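Side-chain contacts in cellulose biosynthesis protein BcsG (Salmonella typhimurium LT2, PDB 5OLT), which is required for cellulose biosynthesis, its extramembrane part being a zinc-binding domain of the alkaline phosphatase family: residues L180-F183 with D184-V188; V188-D191 with L192-L195; K230-Y234 with K235-Q239; K272-R275 with M276-S279. All blocks are in the same frame, centred on the assembly; numbering follows the deposited sequence.

Contact 1 (L180-F183 with D184-V188); sequences LLSF and DGSPV
L180 and S182 pair with V188 and S186 across the turn of a beta hairpin formed by strands 178-181 and 187-189. L180 and V188 are an antiparallel hydrogen-bonded pair: L180 N donates to V188 O at 3.1 Å and V188 N to L180 O at 2.8 Å, while their CB atoms pack on the same face of the sheet. The turn is closed by G185 N, which reaches S182 O at 2.8 Å, and by S182 N, which reaches S186 O at 2.8 Å. With G185 at phi 92°, this is a type I turn followed by a G1 bulge. S182 turns its hydroxyl inward, chi1 70°, so that OG lies 2.6 Å from D184 OD1 and 3.0 Å from S186 O. D184 OD1 also accepts from S186 N at 3.0 Å, closing an Asx turn, the N-H coming from the anti side and out of the carboxylate plane, and from S186 OG at 2.5 Å through the syn lone pair. Just beyond, F183 stacks on H220 and meets F153 edge-to-face. Two donors from S186 thus grip one carboxylate oxygen from different sides, which would help to hold the D184 carboxylate in place and may favour its charged form.

Contact 2 (V188-D191 with L192-L195); sequences VYDD and LAVL
D190 and D191 lead the chain from strand 187-189 into helix 191-203, and with V194 they carry most of the contact. D190 is the N-cap. Its CG stands anti to the backbone N, chi1 -174°, which swings the carboxylate over the first turn; OD2 then accepts from A193 N at 3.0 Å through its anti lone pair, the N-H...O angle being 152°. The same oxygen lies 3.1 Å from L192 N. That amide is hydrogen-bonded to E244 OE1 of helix 234-255. The main chain of D190 works as well: V194 N donates to D190 O at 3.0 Å, in the carbonyl plane, and V194 CG2 sits beside that oxygen at 3.4 Å. One further on, D191 O takes L195 N at 2.9 Å, with L195 CG close against it at 3.4 Å, so leucine carbon covers one side of the acceptor. V194 CG2 also touches Y189 CB at 4.1 Å, an apolar link back to the strand. The D191 side chain leaves the turn to pack on L241, F214 and P218. Capping by D190 satisfies an amide of the first helical turn and would place negative charge near the helix N-terminus. Yet D190 OD1 lies close to E244 OE2, and D191 OD1 to D148 OD2, so a proton or another partner may be shared within either acid pair.

Contact 3 (K230-Y234 with K235-Q239); sequences KTADY and KIRAQ
R237 folds back over the residues that precede its own helix and covers A232, D233 and Y234. Its chain bends at chi3 (-76°), laying the CD methylene 3.7 Å from A232 CB and bringing the edge of the guanidinium, near its plane, to A232 O. That oxygen lies 3.0 Å from both NE and NH2 of R237, two bonds that are weak because they are strongly bent. NE is divided, with a second weak bond to D233 O at 3.5 Å. NH1 is hydrogen-bonded to the carbonyls of P218 and H220, so backbone oxygens satisfy much of this buried cation. D233 O accepts R237 N at 3.0 Å and 165°, and Y234 O accepts A238 N at 2.8 Å. D233 OD2 caps K235 N at 3.1 Å, met on the anti side and tilted from the carboxylate plane. K235 NZ reaches the same OD2 through a weak salt bridge and a bridging water, but both links hold for one of the deposited conformers and are doubtful. Y234 rests CE1 against A238 CB at 4.0 Å, while its OH is bonded to the carbonyl of S68, the residue after the zinc ligand C67. The arrangement is that of an aspartate N-cap, here opening helix 234-255, with Y234 in its first turn linking that helix end to the loop beside the zinc site.

Contact 4 (K272-R275 with M276-S279); sequences KGDR and MQIS
D274 reaches across a tight reversal of the chain to the backbone of M276 and Q277, and its side chain makes the clearest polar link. From CB the chain turns at chi1 65°, placing CG between the backbone N and the carbonyl carbon; this aims the carboxylate at the returning arm of the loop, with CG 4.1 Å from Q277 N. OD1 does the touching. It accepts from Q277 N at 2.8 Å with an N-H...O angle of 153°, the donor standing nearly in line with the C-O bond, and Q277 CB lies 3.6 Å from the same oxygen. M276 N is also near, 3.3 Å from OD1. At the other tip, OD2 is bonded to the hydroxyl of Y381, so OD1 closes the turn while OD2 ties it to the C-terminal tail. The main chain answers in the reverse sense: D274 N donates to Q277 O at 2.9 Å and 165°, from above the carbonyl plane. D274 and Q277 thereby hold each other through one backbone and one side-chain acceptor. Beside them G273 CA comes within 3.3 Å of Q277 O and 3.6 Å of S279 N, close backbone packing between the two arms. The turn lies at the surface in the loop between strand 259-265 and helix 287-290, after zinc ligands E266 and H267; past strand 379-380, R275 is hydrogen-bonded to P382 and Q383, while M276 packs on Y381 and P382.

Contacts 1, 2 and 3 are partly buried, whereas contact 4 lies at the surface, with nearest atoms about 8 Å from contact 3. Contacts 1 and 2 share V188 and follow one another along strand 187-189, the first closing the hairpin and the second starting a helix. Contact 1 also touches contact 3, L180 CD1 packing 3.8 Å from R237 CD. Contact 2 meets helix 234-255, which contact 3 opens, through residues further along it. An aspartate accepts backbone N-H groups in all four: in an Asx turn, at two helix N-caps, and in a loop reversal without a helix. Only contact 3 adds a buried arginine and a bridging water.

Contact 1 (L180-F183 with D184-V188)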
ATOM      1  N   LEU A 180       1.493  20.488 -11.127  1.00 11.05           N
ATOM      2  CA  LEU A 180       2.222  21.153 -10.054  1.00 10.95           C
ATOM      3  C   LEU A 180       3.692  21.177 -10.420  1.00 11.73           C
ATOM      4  O   LEU A 180       4.168  20.364 -11.190  1.00 13.29           O
ATOM      5  CB  LEU A 180       2.078  20.402  -8.706  1.00 11.28           C
ATOM      6  CG  LEU A 180       0.646  20.319  -8.139  1.00 11.17           C
ATOM      7  CD1 LEU A 180       0.541  19.152  -7.157  1.00 12.47           C
ATOM      8  CD2 LEU A 180       0.256  21.632  -7.471  1.00 12.95           C
ATOM      9  N   LEU A 181       4.418  22.104  -9.810  1.00 12.29           N
ATOM     10  CA  LEU A 181       5.874  21.999  -9.739  1.00 13.95           C
ATOM     11  C   LEU A 181       6.284  21.526  -8.375  1.00 14.24           C
ATOM     12  O   LEU A 181       5.721  21.961  -7.350  1.00 15.71           O
ATOM     13  CB  LEU A 181       6.553  23.313 -10.126  1.00 15.86           C
ATOM     14  CG  LEU A 181       6.291  23.663 -11.594  1.00 16.57           C
ATOM     15  CD1 LEU A 181       6.943  25.027 -11.889  1.00 21.56           C
ATOM     16  CD2 LEU A 181       6.745  22.599 -12.619  1.00 18.46           C
ATOM     17  N   SER A 182       7.258  20.618  -8.357  1.00 18.21           N
ATOM     18  CA  SER A 182       7.527  19.905  -7.153  1.00 21.45           C
ATOM     19  C   SER A 182       8.446  20.738  -6.339  1.00 25.26           C
ATOM     20  O   SER A 182       8.971  21.764  -6.791  1.00 23.28           O
ATOM     21  CB  SER A 182       8.070  18.485  -7.399  1.00 27.31           C
ATOM     22  OG  SER A 182       9.372  18.552  -7.924  1.00 29.97           O
ATOM     23  N   PHE A 183       8.540  20.329  -5.082  1.00 29.57           N
ATOM     24  CA  PHE A 183       9.473  20.887  -4.109  1.00 30.09           C
ATOM     25  C   PHE A 183      10.927  20.918  -4.625  1.00 30.31           C
ATOM     26  O   PHE A 183      11.720  21.710  -4.126  1.00 35.28           O
ATOM     27  CB  PHE A 183       9.363  20.072  -2.810  1.00 31.56           C
ATOM     28  CG  PHE A 183       9.545  18.593  -3.017  1.00 32.18           C
ATOM     29  CD1 PHE A 183       8.476  17.791  -3.485  1.00 30.50           C
ATOM     30  CD2 PHE A 183      10.783  17.994  -2.778  1.00 32.89           C
ATOM     31  CE1 PHE A 183       8.658  16.428  -3.715  1.00 36.24           C
ATOM     32  CE2 PHE A 183      10.961  16.633  -2.986  1.00 34.33           C
ATOM     33  CZ  PHE A 183       9.896  15.845  -3.452  1.00 33.26           C
ATOM     34  N   ASP A 184      11.258  20.070  -5.619  1.00 30.45           N
ATOM     35  CA  ASP A 184      12.590  20.097  -6.284  1.00 29.35           C
ATOM     36  C   ASP A 184      12.632  20.860  -7.641  1.00 29.32           C
ATOM     37  O   ASP A 184      13.660  20.896  -8.296  1.00 29.17           O
ATOM     38  CB  ASP A 184      13.234  18.670  -6.367  1.00 35.39           C
ATOM     39  CG  ASP A 184      12.860  17.883  -7.659  1.00 38.52           C
ATOM     40  OD1 ASP A 184      11.878  18.238  -8.345  1.00 36.06           O
ATOM     41  OD2 ASP A 184      13.571  16.891  -8.002  1.00 33.40           O
ATOM     42  N   GLY A 185      11.512  21.461  -8.039  1.00 25.80           N
ATOM     43  CA  GLY A 185      11.419  22.225  -9.307  1.00 22.15           C
ATOM     44  C   GLY A 185      10.945  21.435 -10.550  1.00 24.06           C
ATOM     45  O   GLY A 185      10.627  22.009 -11.613  1.00 26.16           O
ATOM     46  N   SER A 186      10.901  20.121 -10.429  1.00 21.83           N
ATOM     47  CA  SER A 186      10.516  19.303 -11.547  1.00 17.64           C
ATOM     48  C   SER A 186       8.987  19.122 -11.585  1.00 14.53           C
ATOM     49  O   SER A 186       8.277  19.429 -10.618  1.00 17.34           O
ATOM     50  CB  SER A 186      11.245  17.955 -11.540  1.00 21.39           C
ATOM     51  OG  SER A 186      10.869  17.224 -10.410  1.00 23.43           O
ATOM     52  N   PRO A 187       8.473  18.660 -12.721  1.00 15.16           N
ATOM     53  CA  PRO A 187       7.025  18.621 -12.853  1.00 14.88           C
ATOM     54  C   PRO A 187       6.361  17.491 -12.095  1.00 14.74           C
ATOM     55  O   PRO A 187       6.919  16.388 -11.953  1.00 15.23           O
ATOM     56  CB  PRO A 187       6.802  18.388 -14.356  1.00 18.38           C
ATOM     57  CG  PRO A 187       8.062  18.752 -15.017  1.00 23.52           C
ATOM     58  CD  PRO A 187       9.148  18.451 -14.019  1.00 18.43           C
ATOM     59  N   VAL A 188       5.158  17.776 -11.614  1.00 13.25           N
ATOM     60  CA  VAL A 188       4.232  16.704 -11.223  1.00 12.31           C
ATOM     61  C   VAL A 188       3.121  16.735 -12.265  1.00 10.10           C
ATOM     62  O   VAL A 188       2.401  17.760 -12.395  1.00 12.02           O
ATOM     63  CB  VAL A 188       3.678  16.905  -9.805  1.00 13.04           C
ATOM     64  CG1 VAL A 188       2.813  15.684  -9.458  1.00 14.58           C
ATOM     65  CG2 VAL A 188       4.825  17.067  -8.812  1.00 14.49           C
TER

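Contact 2 (V188-D191 with L192-L195)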
ATOM      1  N   VAL A 188       5.158  17.776 -11.614  1.00 13.25           N
ATOM      2  CA  VAL A 188       4.232  16.704 -11.223  1.00 12.31           C
ATOM      3  C   VAL A 188       3.121  16.735 -12.265  1.00 10.10           C
ATOM      4  O   VAL A 188       2.401  17.760 -12.395  1.00 12.02           O
ATOM      5  CB  VAL A 188       3.678  16.905  -9.805  1.00 13.04           C
ATOM      6  CG1 VAL A 188       2.813  15.684  -9.458  1.00 14.58           C
ATOM      7  CG2 VAL A 188       4.825  17.067  -8.812  1.00 14.49           C
ATOM      8  N   TYR A 189       3.025  15.676 -13.062  1.00 10.45           N
ATOM      9  CA  TYR A 189       2.065  15.645 -14.143  1.00 11.14           C
ATOM     10  C   TYR A 189       0.647  15.415 -13.627  1.00 10.43           C
ATOM     11  O   TYR A 189       0.456  14.795 -12.563  1.00 11.73           O
ATOM     12  CB  TYR A 189       2.430  14.532 -15.128  1.00 12.45           C
ATOM     13  CG  TYR A 189       3.789  14.775 -15.704  1.00 12.36           C
ATOM     14  CD1 TYR A 189       3.999  15.863 -16.557  1.00 15.23           C
ATOM     15  CD2 TYR A 189       4.868  13.940 -15.382  1.00 13.68           C
ATOM     16  CE1 TYR A 189       5.266  16.140 -17.062  1.00 15.35           C
ATOM     17  CE2 TYR A 189       6.151  14.208 -15.900  1.00 14.38           C
ATOM     18  CZ  TYR A 189       6.325  15.298 -16.738  1.00 15.60           C
ATOM     19  OH  TYR A 189       7.587  15.526 -17.258  1.00 20.68           O
ATOM     20  N   ASP A 190      -0.340  15.844 -14.410  1.00 10.53           N
ATOM     21  CA  ASP A 190      -1.720  15.620 -14.045  1.00 10.62           C
ATOM     22  C   ASP A 190      -2.022  14.126 -13.977  1.00 10.40           C
ATOM     23  O   ASP A 190      -1.774  13.369 -14.948  1.00 11.54           O
ATOM     24  CB  ASP A 190      -2.650  16.245 -15.074  1.00 11.67           C
ATOM     25  CG  ASP A 190      -4.065  16.142 -14.648  1.00 11.74           C
ATOM     26  OD1 ASP A 190      -4.482  16.925 -13.762  1.00 13.95           O
ATOM     27  OD2 ASP A 190      -4.752  15.250 -15.159  1.00 13.86           O
ATOM     28  N   ASP A 191      -2.643  13.710 -12.878  1.00 10.25           N
ATOM     29  CA  ASP A 191      -2.844  12.268 -12.675  1.00 10.51           C
ATOM     30  C   ASP A 191      -3.898  11.671 -13.582  1.00  9.90           C
ATOM     31  O   ASP A 191      -3.760  10.519 -14.022  1.00 10.79           O
ATOM     32  CB  ASP A 191      -3.164  11.976 -11.225  1.00 10.21           C
ATOM     33  CG  ASP A 191      -1.957  12.234 -10.356  1.00 10.40           C
ATOM     34  OD1 ASP A 191      -0.876  11.656 -10.723  1.00 11.73           O
ATOM     35  OD2 ASP A 191      -2.038  13.062  -9.396  1.00 11.86           O
ATOM     36  N   LEU A 192      -4.974  12.432 -13.862  1.00 10.61           N
ATOM     37  CA  LEU A 192      -5.970  11.916 -14.794  1.00 11.11           C
ATOM     38  C   LEU A 192      -5.346  11.730 -16.162  1.00 11.69           C
ATOM     39  O   LEU A 192      -5.671  10.746 -16.843  1.00 13.26           O
ATOM     40  CB  LEU A 192      -7.180  12.837 -14.832  1.00 11.92           C
ATOM     41  CG  LEU A 192      -8.385  12.403 -15.668  1.00 12.91           C
ATOM     42  CD1 LEU A 192      -8.830  10.991 -15.265  1.00 13.56           C
ATOM     43  CD2 LEU A 192      -9.503  13.442 -15.535  1.00 16.05           C
ATOM     44  N   ALA A 193      -4.461  12.645 -16.583  1.00 11.70           N
ATOM     45  CA  ALA A 193      -3.783  12.477 -17.888  1.00 12.61           C
ATOM     46  C   ALA A 193      -2.884  11.240 -17.910  1.00 11.74           C
ATOM     47  O   ALA A 193      -2.881  10.490 -18.889  1.00 13.98           O
ATOM     48  CB  ALA A 193      -2.986  13.712 -18.240  1.00 13.16           C
ATOM     49  N   VAL A 194      -2.144  11.004 -16.817  1.00 11.67           N
ATOM     50  CA  VAL A 194      -1.309   9.809 -16.719  1.00 11.12           C
ATOM     51  C   VAL A 194      -2.190   8.546 -16.800  1.00 11.61           C
ATOM     52  O   VAL A 194      -1.855   7.591 -17.508  1.00 12.32           O
ATOM     53  CB  VAL A 194      -0.511   9.800 -15.390  1.00 11.46           C
ATOM     54  CG1 VAL A 194       0.224   8.485 -15.210  1.00 13.57           C
ATOM     55  CG2 VAL A 194       0.507  10.940 -15.353  1.00 13.09           C
ATOM     56  N   LEU A 195      -3.317   8.540 -16.085  1.00 11.29           N
ATOM     57  CA  LEU A 195      -4.180   7.355 -16.018  1.00 11.00           C
ATOM     58  C   LEU A 195      -4.865   7.138 -17.369  1.00 12.50           C
ATOM     59  O   LEU A 195      -5.022   5.997 -17.780  1.00 12.43           O
ATOM     60  CB  LEU A 195      -5.219   7.496 -14.897  1.00 11.17           C
ATOM     61  CG  LEU A 195      -4.602   7.312 -13.512  1.00  9.44           C
ATOM     62  CD1 LEU A 195      -5.535   7.937 -12.460  1.00 12.04           C
ATOM     63  CD2 LEU A 195      -4.373   5.817 -13.224  1.00 11.11           C
TER

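Contact 3 (K230-Y234 with K235-Q239)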
ATOM      1  N   LYS A 230       3.580  30.341  -2.961  1.00 30.05           N
ATOM      2  CA  LYS A 230       3.202  29.519  -1.801  1.00 31.44           C
ATOM      3  C   LYS A 230       2.923  28.058  -2.240  1.00 23.29           C
ATOM      4  O   LYS A 230       2.384  27.822  -3.358  1.00 24.50           O
ATOM      5  CB  LYS A 230       1.962  30.137  -1.125  1.00 30.98           C
ATOM      6  CG  LYS A 230       0.853  30.487  -2.126  1.00 41.00           C
ATOM      7  CD  LYS A 230      -0.463  30.976  -1.533  1.00 46.34           C
ATOM      8  CE  LYS A 230      -1.560  31.056  -2.608  1.00 47.57           C
ATOM      9  NZ  LYS A 230      -1.411  32.144  -3.627  1.00 39.54           N
ATOM     10  N   THR A 231       3.309  27.111  -1.383  1.00 22.51           N
ATOM     11  CA  THR A 231       2.894  25.703  -1.467  1.00 20.24           C
ATOM     12  C   THR A 231       1.375  25.686  -1.609  1.00 17.62           C
ATOM     13  O   THR A 231       0.653  26.432  -0.914  1.00 20.22           O
ATOM     14  CB  THR A 231       3.314  24.902  -0.207  1.00 22.55           C
ATOM     15  OG1 THR A 231       4.741  24.890  -0.111  1.00 29.12           O
ATOM     16  CG2 THR A 231       2.847  23.422  -0.232  1.00 22.65           C
ATOM     17  N   ALA A 232       0.898  24.896  -2.562  1.00 14.57           N
ATOM     18  CA  ALA A 232      -0.556  24.745  -2.741  1.00 12.98           C
ATOM     19  C   ALA A 232      -1.153  24.134  -1.501  1.00 11.84           C
ATOM     20  O   ALA A 232      -0.537  23.271  -0.881  1.00 13.16           O
ATOM     21  CB  ALA A 232      -0.840  23.892  -3.961  1.00 13.36           C
ATOM     22  N   ASP A 233      -2.343  24.574  -1.117  0.70 11.42           N
ATOM     23  CA  ASP A 233      -2.941  24.010   0.078  0.70 12.06           C
ATOM     24  C   ASP A 233      -3.103  22.494  -0.075  0.70 11.21           C
ATOM     25  O   ASP A 233      -3.523  21.993  -1.128  0.70 11.93           O
ATOM     26  CB  ASP A 233      -4.294  24.652   0.350  0.70 13.89           C
ATOM     27  CG  ASP A 233      -4.755  24.440   1.773  0.70 17.23           C
ATOM     28  OD1 ASP A 233      -4.374  25.238   2.663  0.70 21.96           O
ATOM     29  OD2 ASP A 233      -5.502  23.472   2.008  0.70 24.77           O
ATOM     30  N   TYR A 234      -2.790  21.772   0.989  1.00 10.97           N
ATOM     31  CA  TYR A 234      -2.940  20.306   0.968  1.00  9.97           C
ATOM     32  C   TYR A 234      -4.386  19.885   0.641  1.00  9.88           C
ATOM     33  O   TYR A 234      -4.580  18.963  -0.173  1.00 10.35           O
ATOM     34  CB  TYR A 234      -2.516  19.698   2.306  1.00 10.14           C
ATOM     35  CG  TYR A 234      -2.549  18.165   2.333  1.00  9.37           C
ATOM     36  CD1 TYR A 234      -3.720  17.461   2.616  1.00  9.59           C
ATOM     37  CD2 TYR A 234      -1.388  17.431   2.125  1.00  9.65           C
ATOM     38  CE1 TYR A 234      -3.755  16.076   2.609  1.00 10.20           C
ATOM     39  CE2 TYR A 234      -1.397  16.041   2.144  1.00  9.88           C
ATOM     40  CZ  TYR A 234      -2.586  15.377   2.414  1.00  9.48           C
ATOM     41  OH  TYR A 234      -2.626  14.004   2.444  1.00 11.24           O
ATOM     42  N   LYS A 235      -5.392  20.507   1.250  0.70 10.47           N
ATOM     43  CA  LYS A 235      -6.744  20.041   0.992  0.70 10.55           C
ATOM     44  C   LYS A 235      -7.169  20.317  -0.465  0.70 10.23           C
ATOM     45  O   LYS A 235      -7.953  19.548  -1.030  0.70 10.28           O
ATOM     46  CB  LYS A 235      -7.760  20.578   1.991  0.70 13.03           C
ATOM     47  CG  LYS A 235      -8.067  22.054   1.896  0.70 15.90           C
ATOM     48  CD  LYS A 235      -9.166  22.455   2.904  0.70 19.30           C
ATOM     49  CE  LYS A 235      -8.739  22.407   4.355  0.70 24.02           C
ATOM     50  NZ  LYS A 235      -7.431  23.050   4.665  0.70 30.60           N
ATOM     51  N   ILE A 236      -6.633  21.388  -1.079  1.00 10.28           N
ATOM     52  CA  ILE A 236      -6.904  21.634  -2.491  1.00 10.19           C
ATOM     53  C   ILE A 236      -6.284  20.550  -3.367  1.00  9.74           C
ATOM     54  O   ILE A 236      -6.959  19.997  -4.252  1.00  9.50           O
ATOM     55  CB  ILE A 236      -6.366  23.028  -2.909  1.00 10.79           C
ATOM     56  CG1 ILE A 236      -7.155  24.143  -2.206  1.00 11.79           C
ATOM     57  CG2 ILE A 236      -6.353  23.209  -4.444  1.00 12.24           C
ATOM     58  CD1 ILE A 236      -8.615  24.309  -2.674  1.00 13.81           C
ATOM     59  N   ARG A 237      -5.032  20.192  -3.066  1.00  9.43           N
ATOM     60  CA  ARG A 237      -4.375  19.138  -3.832  1.00  9.63           C
ATOM     61  C   ARG A 237      -5.033  17.789  -3.636  1.00  8.71           C
ATOM     62  O   ARG A 237      -5.127  16.983  -4.578  1.00  9.38           O
ATOM     63  CB  ARG A 237      -2.889  19.097  -3.511  1.00  9.18           C
ATOM     64  CG  ARG A 237      -2.148  20.318  -4.076  1.00  9.83           C
ATOM     65  CD  ARG A 237      -0.696  20.239  -3.686  1.00 10.69           C
ATOM     66  NE  ARG A 237      -0.536  20.603  -2.283  1.00 11.22           N
ATOM     67  CZ  ARG A 237       0.393  20.110  -1.466  1.00 11.55           C
ATOM     68  NH1 ARG A 237       1.148  19.072  -1.852  1.00 12.97           N
ATOM     69  NH2 ARG A 237       0.494  20.578  -0.226  1.00 13.42           N
ATOM     70  N   ALA A 238      -5.448  17.513  -2.397  1.00  8.27           N
ATOM     71  CA  ALA A 238      -6.066  16.200  -2.107  1.00  9.21           C
ATOM     72  C   ALA A 238      -7.439  16.117  -2.756  1.00  8.85           C
ATOM     73  O   ALA A 238      -7.756  15.099  -3.374  1.00  9.48           O
ATOM     74  CB  ALA A 238      -6.126  15.966  -0.608  1.00  9.30           C
ATOM     75  N   GLN A 239      -8.255  17.190  -2.665  1.00  9.06           N
ATOM     76  CA  GLN A 239      -9.520  17.207  -3.384  1.00  9.34           C
ATOM     77  C   GLN A 239      -9.312  16.991  -4.887  1.00  9.49           C
ATOM     78  O   GLN A 239     -10.067  16.224  -5.509  1.00  9.28           O
ATOM     79  CB  GLN A 239     -10.215  18.549  -3.117  1.00 10.14           C
ATOM     80  CG  GLN A 239     -11.524  18.709  -3.889  1.00 10.60           C
ATOM     81  CD  GLN A 239     -12.687  17.906  -3.323  1.00 10.41           C
ATOM     82  OE1 GLN A 239     -12.775  17.676  -2.089  1.00 12.55           O
ATOM     83  NE2 GLN A 239     -13.624  17.514  -4.206  1.00 12.68           N
TER
HETATM   84  O   HOH W   1      -4.797  21.969   3.887  1.00 28.80           O

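Contact 4 (K272-R275 with M276-S279)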
ATOM      1  N   LYS A 272      -1.198  17.208  10.307  1.00 11.67           N
ATOM      2  CA  LYS A 272      -1.428  17.559  11.703  1.00 13.79           C
ATOM      3  C   LYS A 272      -0.232  17.086  12.513  1.00 13.52           C
ATOM      4  O   LYS A 272       0.014  15.892  12.651  1.00 13.61           O
ATOM      5  CB  LYS A 272      -2.731  16.939  12.225  1.00 18.44           C
ATOM      6  CG  LYS A 272      -3.027  17.302  13.680  1.00 21.46           C
ATOM      7  CD  LYS A 272      -4.469  17.014  14.041  1.00 30.56           C
ATOM      8  CE  LYS A 272      -4.749  17.199  15.538  1.00 31.86           C
ATOM      9  NZ  LYS A 272      -6.013  16.464  15.876  1.00 35.13           N
ATOM     10  N   GLY A 273       0.501  18.067  13.043  1.00 13.27           N
ATOM     11  CA  GLY A 273       1.649  17.774  13.915  1.00 12.94           C
ATOM     12  C   GLY A 273       1.239  17.246  15.281  1.00 12.09           C
ATOM     13  O   GLY A 273       0.038  17.227  15.638  1.00 14.96           O
ATOM     14  N   ASP A 274       2.227  16.835  16.076  1.00 12.17           N
ATOM     15  CA  ASP A 274       1.964  16.401  17.440  1.00 11.60           C
ATOM     16  C   ASP A 274       3.064  16.901  18.360  1.00 12.84           C
ATOM     17  O   ASP A 274       3.832  17.796  17.950  1.00 13.65           O
ATOM     18  CB  ASP A 274       1.751  14.861  17.469  1.00 13.05           C
ATOM     19  CG  ASP A 274       2.994  14.067  17.089  1.00 12.11           C
ATOM     20  OD1 ASP A 274       4.116  14.622  17.060  1.00 13.42           O
ATOM     21  OD2 ASP A 274       2.864  12.862  16.812  1.00 13.84           O
ATOM     22  N   ARG A 275       3.163  16.371  19.585  1.00 12.15           N
ATOM     23  CA  ARG A 275       4.084  16.969  20.563  1.00 12.88           C
ATOM     24  C   ARG A 275       5.515  16.858  20.077  1.00 13.56           C
ATOM     25  O   ARG A 275       6.306  17.833  20.213  1.00 13.98           O
ATOM     26  CB  ARG A 275       3.964  16.303  21.942  1.00 13.37           C
ATOM     27  CG  ARG A 275       2.649  16.642  22.619  1.00 14.95           C
ATOM     28  CD  ARG A 275       2.432  15.782  23.856  1.00 15.96           C
ATOM     29  NE  ARG A 275       1.179  16.156  24.530  1.00 17.83           N
ATOM     30  CZ  ARG A 275       0.186  15.318  24.820  1.00 21.82           C
ATOM     31  NH1 ARG A 275       0.235  14.028  24.493  1.00 24.94           N
ATOM     32  NH2 ARG A 275      -0.883  15.776  25.449  1.00 21.98           N
ATOM     33  N   MET A 276       5.893  15.675  19.581  1.00 13.15           N
ATOM     34  CA  MET A 276       7.268  15.444  19.157  1.00 13.84           C
ATOM     35  C   MET A 276       7.593  15.992  17.783  1.00 13.42           C
ATOM     36  O   MET A 276       8.753  16.343  17.531  1.00 15.12           O
ATOM     37  CB  MET A 276       7.580  13.958  19.172  1.00 15.13           C
ATOM     38  CG  MET A 276       9.040  13.641  18.978  1.00 16.96           C
ATOM     39  SD  MET A 276       9.318  11.872  19.062  1.00 15.64           S
ATOM     40  CE  MET A 276      11.102  11.900  18.951  1.00 17.72           C
ATOM     41  N   GLN A 277       6.617  15.970  16.870  1.00 11.42           N
ATOM     42  CA  GLN A 277       6.883  16.310  15.487  1.00 11.55           C
ATOM     43  C   GLN A 277       5.944  17.385  14.966  1.00 11.56           C
ATOM     44  O   GLN A 277       4.752  17.151  14.762  1.00 11.67           O
ATOM     45  CB  GLN A 277       6.758  15.051  14.610  1.00 12.34           C
ATOM     46  CG  GLN A 277       7.641  13.935  15.132  1.00 12.61           C
ATOM     47  CD  GLN A 277       7.672  12.798  14.134  1.00 13.34           C
ATOM     48  OE1 GLN A 277       6.756  11.946  14.071  1.00 17.16           O
ATOM     49  NE2 GLN A 277       8.690  12.765  13.380  1.00 10.54           N
ATOM     50  N   ILE A 278       6.495  18.574  14.733  1.00 12.44           N
ATOM     51  CA  ILE A 278       5.690  19.698  14.218  1.00 14.11           C
ATOM     52  C   ILE A 278       5.183  19.307  12.819  1.00 14.66           C
ATOM     53  O   ILE A 278       5.767  18.442  12.139  1.00 13.30           O
ATOM     54  CB  ILE A 278       6.534  21.002  14.246  1.00 18.53           C
ATOM     55  CG1 ILE A 278       5.613  22.246  14.268  1.00 20.98           C
ATOM     56  CG2 ILE A 278       7.597  20.953  13.141  1.00 18.41           C
ATOM     57  CD1 ILE A 278       6.194  23.471  14.973  1.00 25.47           C
ATOM     58  N   SER A 279       4.095  19.927  12.391  1.00 14.06           N
ATOM     59  CA  SER A 279       3.489  19.642  11.096  1.00 13.15           C
ATOM     60  C   SER A 279       4.548  19.597   9.983  1.00 14.54           C
ATOM     61  O   SER A 279       5.396  20.491   9.898  1.00 16.14           O
ATOM     62  CB  SER A 279       2.407  20.715  10.770  1.00 15.63           C
ATOM     63  OG  SER A 279       1.889  20.505   9.468  1.00 17.82           O
TER